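PDB 3FHF: N-glycosylase/DNA lyase from Methanocaldococcus jannaschii, which belongs to the helix-hairpin-helix superfamily of DNA glycosylases and folds as a single chain built of helices and loops, without strands. Local coordinates for residues Y135-S139 against R176-L180; R143-D149 against K196-L202. All blocks are in the same frame, centred on the assembly; numbering follows the deposited sequence.

Interaction 1 of 2, residues Y135-S139 against R176-L180; sequences YKEAS and RRKYL
Tyr-179 OH, which reaches across to Lys-136 and Ser-139, is gripped by two backbone groups of the loop that follows helix 135-144: Ala-151 O and Ile-153 N. The ring gets there with CG anti to the backbone N (chi1 -163°), which sends it off helix 176-192 toward the first turn of helix 135-144. Tyr-179 OH lies 3.4 Å from Lys-136 CA and 3.3 Å from Ser-139 OG. Ser-139 OG itself donates to Tyr-135 O at 2.6 Å, a carbonyl that also takes the helical bond from Ser-139 N; the two donors come from opposite faces of the carbonyl plane. Ser-139 OG is also hydrogen-bonded to Arg-123 NH1 of helix 119-129. Tyr-135 CB sits over one face of the Tyr-179 ring, 3.6 Å from its centroid and close to the normal, in a CH-pi contact. The two tyrosine rings meet obliquely, centroids 5.6 Å apart. Beyond CB, the Tyr-135 ring runs out to Arg-176, whose CA lies over the rim of one face. The arginine chain is extended from CG to NE and then turns back: Arg-176 NH1 donates to Tyr-135 OH at 2.6 Å, with an N-H...O angle of 145° and the oxygen near the guanidinium plane. The two short helix segments cross at 50° with axes 11.6 Å apart, a gap bridged by these long side chains. Helix 119-129 packs Arg-123 and Val-127 against Tyr-135; with helix 135-144 and the glycine-containing turn between them, it forms the helix-hairpin-helix motif of this superfamily.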
loop_
_atom_site.group_PDB
_atom_site.type_symbol
_atom_site.label_atom_id
_atom_site.label_comp_id
_atom_site.label_asym_id
_atom_site.label_seq_id
_atom_site.Cartn_x
_atom_site.Cartn_y
_atom_site.Cartn_z
ATOM N N TYR A 135 5.269 7.167 -4.878
ATOM C CA TYR A 135 3.835 7.357 -4.654
ATOM C C TYR A 135 3.106 6.068 -4.296
ATOM O O TYR A 135 2.174 6.083 -3.482
ATOM C CB TYR A 135 3.157 8.028 -5.858
ATOM C CG TYR A 135 3.175 9.539 -5.752
ATOM C CD1 TYR A 135 4.290 10.273 -6.155
ATOM C CD2 TYR A 135 2.123 10.223 -5.141
ATOM C CE1 TYR A 135 4.364 11.651 -5.945
ATOM C CE2 TYR A 135 2.187 11.602 -4.922
ATOM C CZ TYR A 135 3.312 12.305 -5.324
ATOM O OH TYR A 135 3.397 13.656 -5.078
ATOM N N LYS A 136 3.526 4.954 -4.883
ATOM C CA LYS A 136 2.879 3.681 -4.580
ATOM C C LYS A 136 3.151 3.272 -3.135
ATOM O O LYS A 136 2.225 2.877 -2.423
ATOM C CB LYS A 136 3.366 2.587 -5.527
ATOM C CG LYS A 136 2.697 1.217 -5.331
ATOM C CD LYS A 136 3.230 0.464 -4.115
ATOM C CE LYS A 136 2.716 -0.968 -4.080
ATOM N NZ LYS A 136 3.153 -1.674 -2.850
ATOM N N GLU A 137 4.412 3.362 -2.709
ATOM C CA GLU A 137 4.785 2.991 -1.349
ATOM C C GLU A 137 4.172 3.892 -0.285
ATOM O O GLU A 137 3.788 3.420 0.787
ATOM C CB GLU A 137 6.305 2.990 -1.176
ATOM C CG GLU A 137 7.012 1.877 -1.928
ATOM C CD GLU A 137 7.233 2.193 -3.400
ATOM O OE1 GLU A 137 7.636 1.269 -4.137
ATOM O OE2 GLU A 137 7.014 3.351 -3.816
ATOM N N ALA A 138 4.094 5.186 -0.585
ATOM C CA ALA A 138 3.530 6.161 0.333
ATOM C C ALA A 138 2.035 5.897 0.516
ATOM O O ALA A 138 1.512 5.966 1.628
ATOM C CB ALA A 138 3.751 7.575 -0.209
ATOM N N SER A 139 1.355 5.609 -0.589
ATOM C CA SER A 139 -0.068 5.326 -0.563
ATOM C C SER A 139 -0.333 4.043 0.225
ATOM O O SER A 139 -1.276 3.961 1.011
ATOM C CB SER A 139 -0.589 5.162 -1.995
ATOM O OG SER A 139 -0.280 6.308 -2.773
ATOM N N ARG A 176 4.026 12.092 -10.515
ATOM C CA ARG A 176 2.963 12.502 -9.608
ATOM C C ARG A 176 1.684 12.695 -10.408
ATOM O O ARG A 176 0.625 12.179 -10.054
ATOM C CB ARG A 176 3.331 13.816 -8.911
ATOM C CG ARG A 176 2.190 14.433 -8.111
ATOM C CD ARG A 176 2.576 15.792 -7.546
ATOM N NE ARG A 176 1.436 16.490 -6.951
ATOM C CZ ARG A 176 0.821 16.110 -5.834
ATOM N NH1 ARG A 176 1.232 15.036 -5.175
ATOM N NH2 ARG A 176 -0.213 16.805 -5.381
ATOM N N ARG A 177 1.804 13.436 -11.502
ATOM C CA ARG A 177 0.676 13.727 -12.375
ATOM C C ARG A 177 -0.057 12.485 -12.862
ATOM O O ARG A 177 -1.285 12.443 -12.859
ATOM C CB ARG A 177 1.155 14.525 -13.591
ATOM C CG ARG A 177 0.063 14.829 -14.609
ATOM C CD ARG A 177 0.659 15.320 -15.919
ATOM N NE ARG A 177 1.593 14.345 -16.477
ATOM C CZ ARG A 177 1.250 13.130 -16.889
ATOM N NH1 ARG A 177 -0.013 12.731 -16.814
ATOM N NH2 ARG A 177 2.173 12.306 -17.364
ATOM N N LYS A 178 0.698 11.484 -13.299
ATOM C CA LYS A 178 0.098 10.260 -13.816
ATOM C C LYS A 178 -0.509 9.417 -12.701
ATOM O O LYS A 178 -1.535 8.765 -12.890
ATOM C CB LYS A 178 1.149 9.435 -14.563
ATOM C CG LYS A 178 0.582 8.235 -15.314
ATOM C CD LYS A 178 -0.408 8.670 -16.387
ATOM C CE LYS A 178 -0.938 7.476 -17.175
ATOM N NZ LYS A 178 -1.886 7.887 -18.259
ATOM N N TYR A 179 0.130 9.431 -11.538
ATOM C CA TYR A 179 -0.369 8.648 -10.418
ATOM C C TYR A 179 -1.734 9.162 -9.989
ATOM O O TYR A 179 -2.675 8.386 -9.838
ATOM C CB TYR A 179 0.620 8.696 -9.247
ATOM C CG TYR A 179 0.392 7.599 -8.228
ATOM C CD1 TYR A 179 -0.627 7.696 -7.281
ATOM C CD2 TYR A 179 1.173 6.443 -8.240
ATOM C CE1 TYR A 179 -0.866 6.662 -6.364
ATOM C CE2 TYR A 179 0.942 5.402 -7.326
ATOM C CZ TYR A 179 -0.078 5.521 -6.391
ATOM O OH TYR A 179 -0.306 4.489 -5.490
ATOM N N LEU A 180 -1.845 10.475 -9.809
ATOM C CA LEU A 180 -3.105 11.084 -9.396
ATOM C C LEU A 180 -4.177 10.887 -10.443
ATOM O O LEU A 180 -5.359 10.782 -10.120
ATOM C CB LEU A 180 -2.929 12.586 -9.140
ATOM C CG LEU A 180 -2.263 13.015 -7.832
ATOM C CD1 LEU A 180 -0.878 12.410 -7.738
ATOM C CD2 LEU A 180 -2.196 14.539 -7.769
#

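Interaction 2 of 2, residues R143-D149 against K196-L202; sequences RNVGYDD and KLSELDL
A Schellman motif ends helix 135-144, and the loop leaving it runs past the N-terminus of helix 197-209, where Asp-148 meets Ser-198. Gly-146, with positive phi, is the C-prime residue of the motif and turns the chain toward that helix. Asp-148 O then accepts from Ser-198 N at 3.1 Å, the donor standing above the carbonyl plane. Ser-198 OG, set between its own backbone N and carbonyl carbon (chi1 55°), donates to Asp-148 OD1 at 2.6 Å on the anti side of the carboxylate. The other oxygen, OD2, forms a salt bridge with Lys-34, and the nearby helix N-terminus probably adds to the stabilisation of this negative charge. The aliphatic part of Lys-196, the N-cap residue, lies across the aspartate, with CD 3.3 Å from Asp-148 CB. One turn further along helix 197-209, Asp-201 receives Arg-143. The Arg-143 chain bends at chi2 and chi3, laying CG and CD against Ser-198 CA and CB and bringing NH1 to Asp-201 OD1. The Arg-143 NH1 to Asp-201 OD1 salt bridge measures 2.8 Å, with an N-H...O angle of 158°; the oxygen lies near the guanidinium plane, whereas NH1 comes from above the carboxylate. NH1 also makes a weak bond to Ser-198 O. Asn-144 OD1 takes bonds from both NE and NH2 of Arg-143, almost in the guanidinium plane, which fixes the rotation of the group. A water completes the bridge: it accepts from Arg-143 NH2 at 3.1 Å and donates to Asp-201 OD1 at 2.8 Å.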
loop_
_atom_site.group_PDB
_atom_site.type_symbol
_atom_site.label_atom_id
_atom_site.label_comp_id
_atom_site.label_asym_id
_atom_site.label_seq_id
_atom_site.Cartn_x
_atom_site.Cartn_y
_atom_site.Cartn_z
ATOM N N ARG A 143 -2.532 3.845 3.634
ATOM C CA ARG A 143 -3.689 2.947 3.677
ATOM C C ARG A 143 -3.536 2.025 4.900
ATOM O O ARG A 143 -4.472 1.846 5.693
ATOM C CB ARG A 143 -3.747 2.093 2.396
ATOM C CG ARG A 143 -5.095 1.369 2.120
ATOM C CD ARG A 143 -5.321 0.176 3.055
ATOM N NE ARG A 143 -4.302 -0.856 2.876
ATOM C CZ ARG A 143 -4.297 -1.740 1.882
ATOM N NH1 ARG A 143 -5.264 -1.726 0.977
ATOM N NH2 ARG A 143 -3.318 -2.630 1.784
ATOM N N ASN A 144 -2.344 1.457 5.058
ATOM C CA ASN A 144 -2.093 0.535 6.153
ATOM C C ASN A 144 -2.160 1.129 7.565
ATOM O O ASN A 144 -2.271 0.387 8.544
ATOM C CB ASN A 144 -0.767 -0.203 5.907
ATOM C CG ASN A 144 -0.912 -1.296 4.850
ATOM O OD1 ASN A 144 -1.891 -1.323 4.115
ATOM N ND2 ASN A 144 0.058 -2.194 4.779
ATOM N N VAL A 145 -2.117 2.454 7.676
ATOM C CA VAL A 145 -2.228 3.077 8.983
ATOM C C VAL A 145 -3.560 3.793 9.146
ATOM O O VAL A 145 -3.715 4.636 10.023
ATOM C CB VAL A 145 -1.047 4.050 9.286
ATOM C CG1 VAL A 145 0.266 3.267 9.272
ATOM C CG2 VAL A 145 -1.022 5.202 8.294
ATOM N N GLY A 146 -4.519 3.473 8.276
ATOM C CA GLY A 146 -5.843 4.052 8.420
ATOM C C GLY A 146 -6.451 5.065 7.472
ATOM O O GLY A 146 -7.580 5.495 7.715
ATOM N N TYR A 147 -5.759 5.466 6.411
ATOM C CA TYR A 147 -6.351 6.447 5.511
ATOM C C TYR A 147 -7.107 5.743 4.389
ATOM O O TYR A 147 -6.673 4.712 3.887
ATOM C CB TYR A 147 -5.268 7.403 5.004
ATOM C CG TYR A 147 -4.705 8.241 6.136
ATOM C CD1 TYR A 147 -5.390 9.369 6.610
ATOM C CD2 TYR A 147 -3.532 7.865 6.789
ATOM C CE1 TYR A 147 -4.918 10.098 7.715
ATOM C CE2 TYR A 147 -3.050 8.582 7.889
ATOM C CZ TYR A 147 -3.749 9.693 8.346
ATOM O OH TYR A 147 -3.275 10.378 9.440
ATOM N N ASP A 148 -8.248 6.298 4.004
ATOM C CA ASP A 148 -9.094 5.645 3.012
ATOM C C ASP A 148 -9.167 6.161 1.592
ATOM O O ASP A 148 -9.765 5.497 0.750
ATOM C CB ASP A 148 -10.528 5.582 3.531
ATOM C CG ASP A 148 -10.644 4.842 4.844
ATOM O OD1 ASP A 148 -10.178 3.681 4.931
ATOM O OD2 ASP A 148 -11.218 5.426 5.786
ATOM N N ASP A 149 -8.572 7.312 1.309
ATOM C CA ASP A 149 -8.694 7.874 -0.029
ATOM C C ASP A 149 -7.442 7.926 -0.904
ATOM O O ASP A 149 -7.283 8.853 -1.700
ATOM C CB ASP A 149 -9.336 9.269 0.081
ATOM C CG ASP A 149 -9.902 9.770 -1.247
ATOM O OD1 ASP A 149 -10.425 8.948 -2.029
ATOM O OD2 ASP A 149 -9.846 10.996 -1.499
ATOM N N LYS A 196 -14.445 2.768 -0.473
ATOM C CA LYS A 196 -13.366 3.747 -0.386
ATOM C C LYS A 196 -12.188 3.094 -1.104
ATOM O O LYS A 196 -12.195 1.883 -1.311
ATOM C CB LYS A 196 -12.986 3.993 1.071
ATOM C CG LYS A 196 -14.134 4.441 1.954
ATOM C CD LYS A 196 -13.691 4.522 3.409
ATOM C CE LYS A 196 -14.877 4.773 4.334
ATOM N NZ LYS A 196 -15.628 5.998 3.934
ATOM N N LEU A 197 -11.180 3.874 -1.475
ATOM C CA LEU A 197 -10.020 3.300 -2.158
ATOM C C LEU A 197 -9.297 2.270 -1.296
ATOM O O LEU A 197 -8.788 1.282 -1.812
ATOM C CB LEU A 197 -9.047 4.402 -2.586
ATOM C CG LEU A 197 -9.509 5.180 -3.823
ATOM C CD1 LEU A 197 -8.581 6.359 -4.069
ATOM C CD2 LEU A 197 -9.527 4.238 -5.035
ATOM N N SER A 198 -9.259 2.486 0.015
ATOM C CA SER A 198 -8.595 1.539 0.915
ATOM C C SER A 198 -9.257 0.161 0.789
ATOM O O SER A 198 -8.578 -0.867 0.703
ATOM C CB SER A 198 -8.704 2.026 2.365
ATOM O OG SER A 198 -10.060 2.244 2.711
ATOM N N GLU A 199 -10.588 0.160 0.768
ATOM C CA GLU A 199 -11.386 -1.062 0.671
ATOM C C GLU A 199 -11.343 -1.695 -0.717
ATOM O O GLU A 199 -11.195 -2.918 -0.851
ATOM C CB GLU A 199 -12.843 -0.758 1.038
ATOM C CG GLU A 199 -13.045 -0.267 2.464
ATOM C CD GLU A 199 -14.422 0.344 2.699
ATOM O OE1 GLU A 199 -14.868 0.342 3.862
ATOM O OE2 GLU A 199 -15.053 0.841 1.741
ATOM N N LEU A 200 -11.480 -0.863 -1.744
ATOM C CA LEU A 200 -11.469 -1.348 -3.122
ATOM C C LEU A 200 -10.208 -2.147 -3.400
ATOM O O LEU A 200 -10.256 -3.180 -4.066
ATOM C CB LEU A 200 -11.546 -0.176 -4.109
ATOM C CG LEU A 200 -11.626 -0.552 -5.593
ATOM C CD1 LEU A 200 -12.961 -1.222 -5.855
ATOM C CD2 LEU A 200 -11.469 0.683 -6.477
ATOM N N ASP A 201 -9.085 -1.659 -2.886
ATOM C CA ASP A 201 -7.805 -2.317 -3.084
ATOM C C ASP A 201 -7.833 -3.772 -2.636
ATOM O O ASP A 201 -7.305 -4.649 -3.327
ATOM C CB ASP A 201 -6.701 -1.568 -2.332
ATOM C CG ASP A 201 -5.358 -2.269 -2.427
ATOM O OD1 ASP A 201 -5.017 -3.038 -1.495
ATOM O OD2 ASP A 201 -4.656 -2.061 -3.443
ATOM N N LEU A 202 -8.438 -4.026 -1.477
ATOM C CA LEU A 202 -8.528 -5.386 -0.957
ATOM C C LEU A 202 -9.521 -6.244 -1.753
ATOM O O LEU A 202 -9.291 -7.440 -1.941
ATOM C CB LEU A 202 -8.891 -5.367 0.537
ATOM C CG LEU A 202 -7.832 -4.686 1.428
ATOM C CD1 LEU A 202 -8.253 -4.730 2.903
ATOM C CD2 LEU A 202 -6.489 -5.397 1.247
HETATM O O HOH W 1 -2.723 -4.375 -0.711
HETATM O O HOH W 2 -11.943 6.753 -1.552
#

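How the interactions relate
Interactions 1 and 2 use opposite ends of helix 135-144, and their centres lie about 14 Å apart. The first turn of that helix packs on helix 176-192, while Arg-143 near its end and the loop beyond pack on helix 197-209, the next helix in the chain. The segments of interactions 1 and 2 alternate along the chain. The loop after Asp-149 connects the two sites: Ala-151 holds the Tyr-179 hydroxyl of interaction 1 and touches Leu-197 of interaction 2, and Ile-152 touches Lys-136 on one hand and Arg-143 and Asp-201 on the other. Helix 176-192 also reaches interaction 2, where Arg-187 pairs with Asp-149.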